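Local structure of o-succinylbenzoate synthase (Synechococcus elongatus, 2OZT) at residues 8-20 against 297-309. The protein catalyses the dehydration of 2-succinyl-6-hydroxy-2,4-cyclohexadiene-1-carboxylate to 2-succinylbenzoate, a metal-dependent step of phylloquinone biosynthesis. Numbering follows the deposited sequence.
Sequences RIYEEPLQEPLTT and GFGVDRWRSAPLL
Arg-302 and Glu-16, like Arg-304 and Glu-12, show how differently a guanidinium can meet a carboxylate. Arg-302 grips Glu-16 side-on: Arg-302 NE reaches Glu-16 OE2 at 3.0 Å and NH2 reaches OE1 at 3.1 Å. Both acceptors lie in the guanidinium plane, yet the nitrogens stand above the carboxylate plane, the two groups being turned 58° apart. With CG between the backbone N and the carbonyl carbon (chi1 63°) and the chain straight beyond it, the carboxylate of Glu-16 is carried to Arg-302. Cutting Glu-16 back to an alanine would remove both acceptors and is likely to leave the Arg-302 charge without this mate and its guanidinium freer to turn. Arg-304 meets Glu-12 almost perpendicularly, in a salt bridge whose hydrogen bond from Arg-304 NH2 to Glu-12 OE1 is weak, bent to 122°; a water joins Glu-12 OE2 to Arg-304 NE and Ser-305 O. Arg-304 NH1 donates in its guanidinium plane to Tyr-10 OH (3.0 Å) and also bonds Leu-274 O; that hydroxyl is also hydrogen-bonded to Glu-46 OE2.

Among backbone groups, Gln-15 N bonds Trp-303 O at 2.8 Å, pinning the strand corner to the loop.

Packing round the Trp-303 indole is mostly apolar. Leu-18 CD1 makes a CH-pi contact 3.9 Å from the centroid of the Trp-303 five-membered ring, Arg-302 CB lies over the opposite face, and Glu-16 O, a polar neighbour, lies at the edge near CD1.

The contact joins the N-terminal antiparallel sheet to a loop following helix 277-290 of the C-terminal barrel, the two-domain architecture of the enolase superfamily, with the side chain of Leu-18 about 7 Å from that of Lys-138, the predicted proton donor.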
# COMPACT_ATOMS: atom_id res chain seq x y z
N ARG A 8 -4.53 1.18 22.29
CA ARG A 8 -4.44 -0.24 22.60
C ARG A 8 -3.64 -0.92 21.52
O ARG A 8 -3.88 -0.67 20.34
CB ARG A 8 -5.82 -0.89 22.64
CG ARG A 8 -6.64 -0.36 23.85
CD ARG A 8 -8.08 -0.89 23.93
NE ARG A 8 -8.77 -0.40 25.15
CZ ARG A 8 -10.03 -0.73 25.51
NH1 ARG A 8 -10.76 -1.55 24.78
NH2 ARG A 8 -10.55 -0.22 26.64
N ILE A 9 -2.74 -1.82 21.94
CA ILE A 9 -2.06 -2.71 20.99
C ILE A 9 -3.02 -3.77 20.50
O ILE A 9 -3.93 -4.18 21.22
CB ILE A 9 -0.84 -3.36 21.64
CG1 ILE A 9 0.14 -3.80 20.55
CG2 ILE A 9 -1.25 -4.55 22.54
CD1 ILE A 9 1.52 -4.23 21.07
N TYR A 10 -2.78 -4.22 19.26
CA TYR A 10 -3.45 -5.41 18.71
C TYR A 10 -2.43 -6.33 18.10
O TYR A 10 -1.40 -5.88 17.71
CB TYR A 10 -4.53 -5.02 17.69
CG TYR A 10 -4.06 -4.57 16.30
CD1 TYR A 10 -3.65 -5.50 15.35
CD2 TYR A 10 -4.07 -3.22 15.95
CE1 TYR A 10 -3.28 -5.11 14.08
CE2 TYR A 10 -3.70 -2.81 14.66
CZ TYR A 10 -3.30 -3.76 13.73
OH TYR A 10 -2.95 -3.37 12.45
N GLU A 11 -2.71 -7.64 18.11
CA GLU A 11 -1.85 -8.62 17.41
C GLU A 11 -2.81 -9.65 16.83
O GLU A 11 -3.31 -10.51 17.57
CB GLU A 11 -0.81 -9.25 18.37
CG GLU A 11 0.07 -10.37 17.76
CD GLU A 11 1.50 -10.41 18.35
OE1 GLU A 11 1.75 -10.97 19.45
OE2 GLU A 11 2.40 -9.88 17.68
N GLU A 12 -3.07 -9.56 15.52
CA GLU A 12 -4.13 -10.29 14.84
C GLU A 12 -3.56 -11.37 13.89
O GLU A 12 -2.81 -11.08 12.98
CB GLU A 12 -5.00 -9.29 14.06
CG GLU A 12 -6.22 -9.89 13.41
CD GLU A 12 -6.99 -8.89 12.58
OE1 GLU A 12 -7.07 -7.69 12.98
OE2 GLU A 12 -7.54 -9.32 11.54
N PRO A 13 -3.90 -12.64 14.13
CA PRO A 13 -3.45 -13.65 13.19
C PRO A 13 -3.92 -13.39 11.75
O PRO A 13 -5.05 -12.94 11.52
CB PRO A 13 -4.09 -14.94 13.74
CG PRO A 13 -4.20 -14.65 15.24
CD PRO A 13 -4.64 -13.23 15.27
N LEU A 14 -3.07 -13.71 10.78
CA LEU A 14 -3.47 -13.58 9.38
C LEU A 14 -4.48 -14.69 9.11
O LEU A 14 -4.50 -15.70 9.83
CB LEU A 14 -2.26 -13.68 8.45
CG LEU A 14 -1.21 -12.55 8.55
CD1 LEU A 14 -0.09 -12.73 7.56
CD2 LEU A 14 -1.90 -11.17 8.30
N GLN A 15 -5.32 -14.51 8.08
CA GLN A 15 -6.32 -15.53 7.74
C GLN A 15 -5.62 -16.79 7.21
O GLN A 15 -6.11 -17.91 7.39
CB GLN A 15 -7.33 -15.00 6.73
CG GLN A 15 -8.34 -16.06 6.29
CD GLN A 15 -9.53 -15.51 5.54
OE1 GLN A 15 -10.66 -15.58 6.03
NE2 GLN A 15 -9.29 -14.94 4.36
N GLU A 16 -4.51 -16.60 6.53
CA GLU A 16 -3.60 -17.67 6.22
C GLU A 16 -2.21 -17.08 6.12
O GLU A 16 -2.06 -15.87 5.92
CB GLU A 16 -4.02 -18.44 4.94
CG GLU A 16 -4.04 -17.61 3.66
CD GLU A 16 -4.58 -18.41 2.47
OE1 GLU A 16 -3.91 -19.38 2.09
OE2 GLU A 16 -5.63 -18.04 1.91
N PRO A 17 -1.18 -17.91 6.31
CA PRO A 17 0.19 -17.40 6.36
C PRO A 17 0.60 -16.79 5.03
O PRO A 17 0.13 -17.24 3.97
CB PRO A 17 1.04 -18.64 6.65
CG PRO A 17 0.17 -19.81 6.30
CD PRO A 17 -1.24 -19.37 6.53
N LEU A 18 1.47 -15.78 5.09
CA LEU A 18 2.01 -15.15 3.88
C LEU A 18 3.50 -15.42 3.72
O LEU A 18 4.31 -14.97 4.53
CB LEU A 18 1.77 -13.64 3.89
CG LEU A 18 2.42 -12.79 2.79
CD1 LEU A 18 1.81 -13.06 1.42
CD2 LEU A 18 2.30 -11.31 3.14
N THR A 19 3.85 -16.13 2.65
CA THR A 19 5.25 -16.39 2.36
C THR A 19 5.80 -15.33 1.41
O THR A 19 5.24 -15.06 0.35
CB THR A 19 5.47 -17.79 1.74
OG1 THR A 19 4.62 -18.76 2.39
CG2 THR A 19 6.94 -18.21 1.88
N THR A 20 6.89 -14.71 1.83
CA THR A 20 7.68 -13.84 0.98
C THR A 20 9.08 -14.44 0.88
O THR A 20 9.40 -15.41 1.58
CB THR A 20 7.83 -12.46 1.59
OG1 THR A 20 8.59 -12.57 2.80
CG2 THR A 20 6.45 -11.83 1.88
N GLY A 297 -4.38 -1.60 -4.77
CA GLY A 297 -3.69 -2.82 -4.33
C GLY A 297 -4.23 -3.29 -2.99
O GLY A 297 -3.46 -3.47 -2.03
N PHE A 298 -5.55 -3.51 -2.94
CA PHE A 298 -6.21 -3.92 -1.70
C PHE A 298 -6.84 -5.29 -1.82
O PHE A 298 -7.69 -5.65 -0.96
CB PHE A 298 -7.24 -2.87 -1.26
CG PHE A 298 -6.62 -1.70 -0.51
CD1 PHE A 298 -6.62 -1.68 0.89
CD2 PHE A 298 -6.02 -0.63 -1.17
CE1 PHE A 298 -6.04 -0.61 1.59
CE2 PHE A 298 -5.45 0.43 -0.47
CZ PHE A 298 -5.47 0.44 0.91
N GLY A 299 -6.35 -6.07 -2.79
CA GLY A 299 -6.86 -7.45 -3.04
C GLY A 299 -6.20 -8.46 -2.13
O GLY A 299 -5.72 -9.49 -2.60
N VAL A 300 -6.19 -8.16 -0.83
CA VAL A 300 -5.34 -8.86 0.12
C VAL A 300 -6.15 -9.65 1.16
O VAL A 300 -5.61 -10.03 2.18
CB VAL A 300 -4.40 -7.87 0.88
CG1 VAL A 300 -3.41 -7.18 -0.11
CG2 VAL A 300 -5.23 -6.82 1.66
N ASP A 301 -7.43 -9.88 0.88
CA ASP A 301 -8.32 -10.60 1.81
C ASP A 301 -7.87 -11.98 2.20
O ASP A 301 -8.26 -12.45 3.27
CB ASP A 301 -9.73 -10.74 1.24
CG ASP A 301 -10.49 -9.45 1.30
OD1 ASP A 301 -10.02 -8.48 1.90
OD2 ASP A 301 -11.59 -9.42 0.72
N ARG A 302 -7.09 -12.65 1.37
CA ARG A 302 -6.59 -13.97 1.76
C ARG A 302 -5.81 -13.92 3.05
O ARG A 302 -5.88 -14.87 3.85
CB ARG A 302 -5.71 -14.58 0.68
CG ARG A 302 -6.53 -15.24 -0.39
CD ARG A 302 -5.66 -15.93 -1.40
NE ARG A 302 -4.90 -17.02 -0.80
CZ ARG A 302 -3.95 -17.70 -1.43
NH1 ARG A 302 -3.63 -17.37 -2.68
NH2 ARG A 302 -3.31 -18.68 -0.82
N TRP A 303 -5.02 -12.85 3.22
CA TRP A 303 -4.13 -12.72 4.38
C TRP A 303 -4.75 -11.89 5.45
O TRP A 303 -4.71 -12.25 6.62
CB TRP A 303 -2.74 -12.18 3.98
CG TRP A 303 -2.22 -13.07 2.94
CD1 TRP A 303 -1.66 -14.31 3.12
CD2 TRP A 303 -2.38 -12.90 1.54
NE1 TRP A 303 -1.41 -14.90 1.90
CE2 TRP A 303 -1.83 -14.05 0.92
CE3 TRP A 303 -2.90 -11.87 0.75
CZ2 TRP A 303 -1.79 -14.18 -0.48
CZ3 TRP A 303 -2.86 -12.02 -0.64
CH2 TRP A 303 -2.32 -13.18 -1.23
N ARG A 304 -5.34 -10.76 5.08
CA ARG A 304 -6.01 -9.97 6.11
C ARG A 304 -7.26 -9.32 5.59
O ARG A 304 -7.23 -8.33 4.88
CB ARG A 304 -5.10 -8.93 6.74
CG ARG A 304 -5.79 -8.19 7.87
CD ARG A 304 -4.82 -7.32 8.64
NE ARG A 304 -5.47 -6.77 9.84
CZ ARG A 304 -4.88 -5.96 10.71
NH1 ARG A 304 -3.69 -5.45 10.49
NH2 ARG A 304 -5.57 -5.51 11.76
N SER A 305 -8.37 -9.89 6.00
CA SER A 305 -9.66 -9.39 5.67
C SER A 305 -9.98 -8.26 6.63
O SER A 305 -9.80 -8.38 7.85
CB SER A 305 -10.67 -10.55 5.77
OG SER A 305 -11.98 -10.06 5.74
N ALA A 306 -10.44 -7.15 6.09
CA ALA A 306 -10.75 -5.98 6.91
C ALA A 306 -11.88 -5.20 6.26
O ALA A 306 -11.67 -4.18 5.58
CB ALA A 306 -9.49 -5.12 7.08
N PRO A 307 -13.10 -5.71 6.41
CA PRO A 307 -14.24 -5.03 5.80
C PRO A 307 -14.38 -3.59 6.30
O PRO A 307 -14.17 -3.30 7.49
CB PRO A 307 -15.43 -5.90 6.26
CG PRO A 307 -14.78 -7.29 6.44
CD PRO A 307 -13.48 -6.96 7.10
N LEU A 308 -14.71 -2.68 5.38
CA LEU A 308 -14.85 -1.29 5.76
C LEU A 308 -15.94 -1.10 6.81
O LEU A 308 -16.97 -1.80 6.79
CB LEU A 308 -15.10 -0.39 4.54
CG LEU A 308 -14.11 -0.55 3.38
CD1 LEU A 308 -14.38 0.53 2.39
CD2 LEU A 308 -12.65 -0.49 3.87
N LEU A 309 -15.70 -0.15 7.71
CA LEU A 309 -16.59 0.13 8.82
C LEU A 309 -17.65 1.14 8.42
O LEU A 309 -17.33 2.25 8.02
CB LEU A 309 -15.75 0.65 9.99
CG LEU A 309 -14.71 -0.37 10.48
CD1 LEU A 309 -13.70 0.34 11.38
CD2 LEU A 309 -15.35 -1.49 11.24
O HOH W 1 -8.34 -7.37 10.00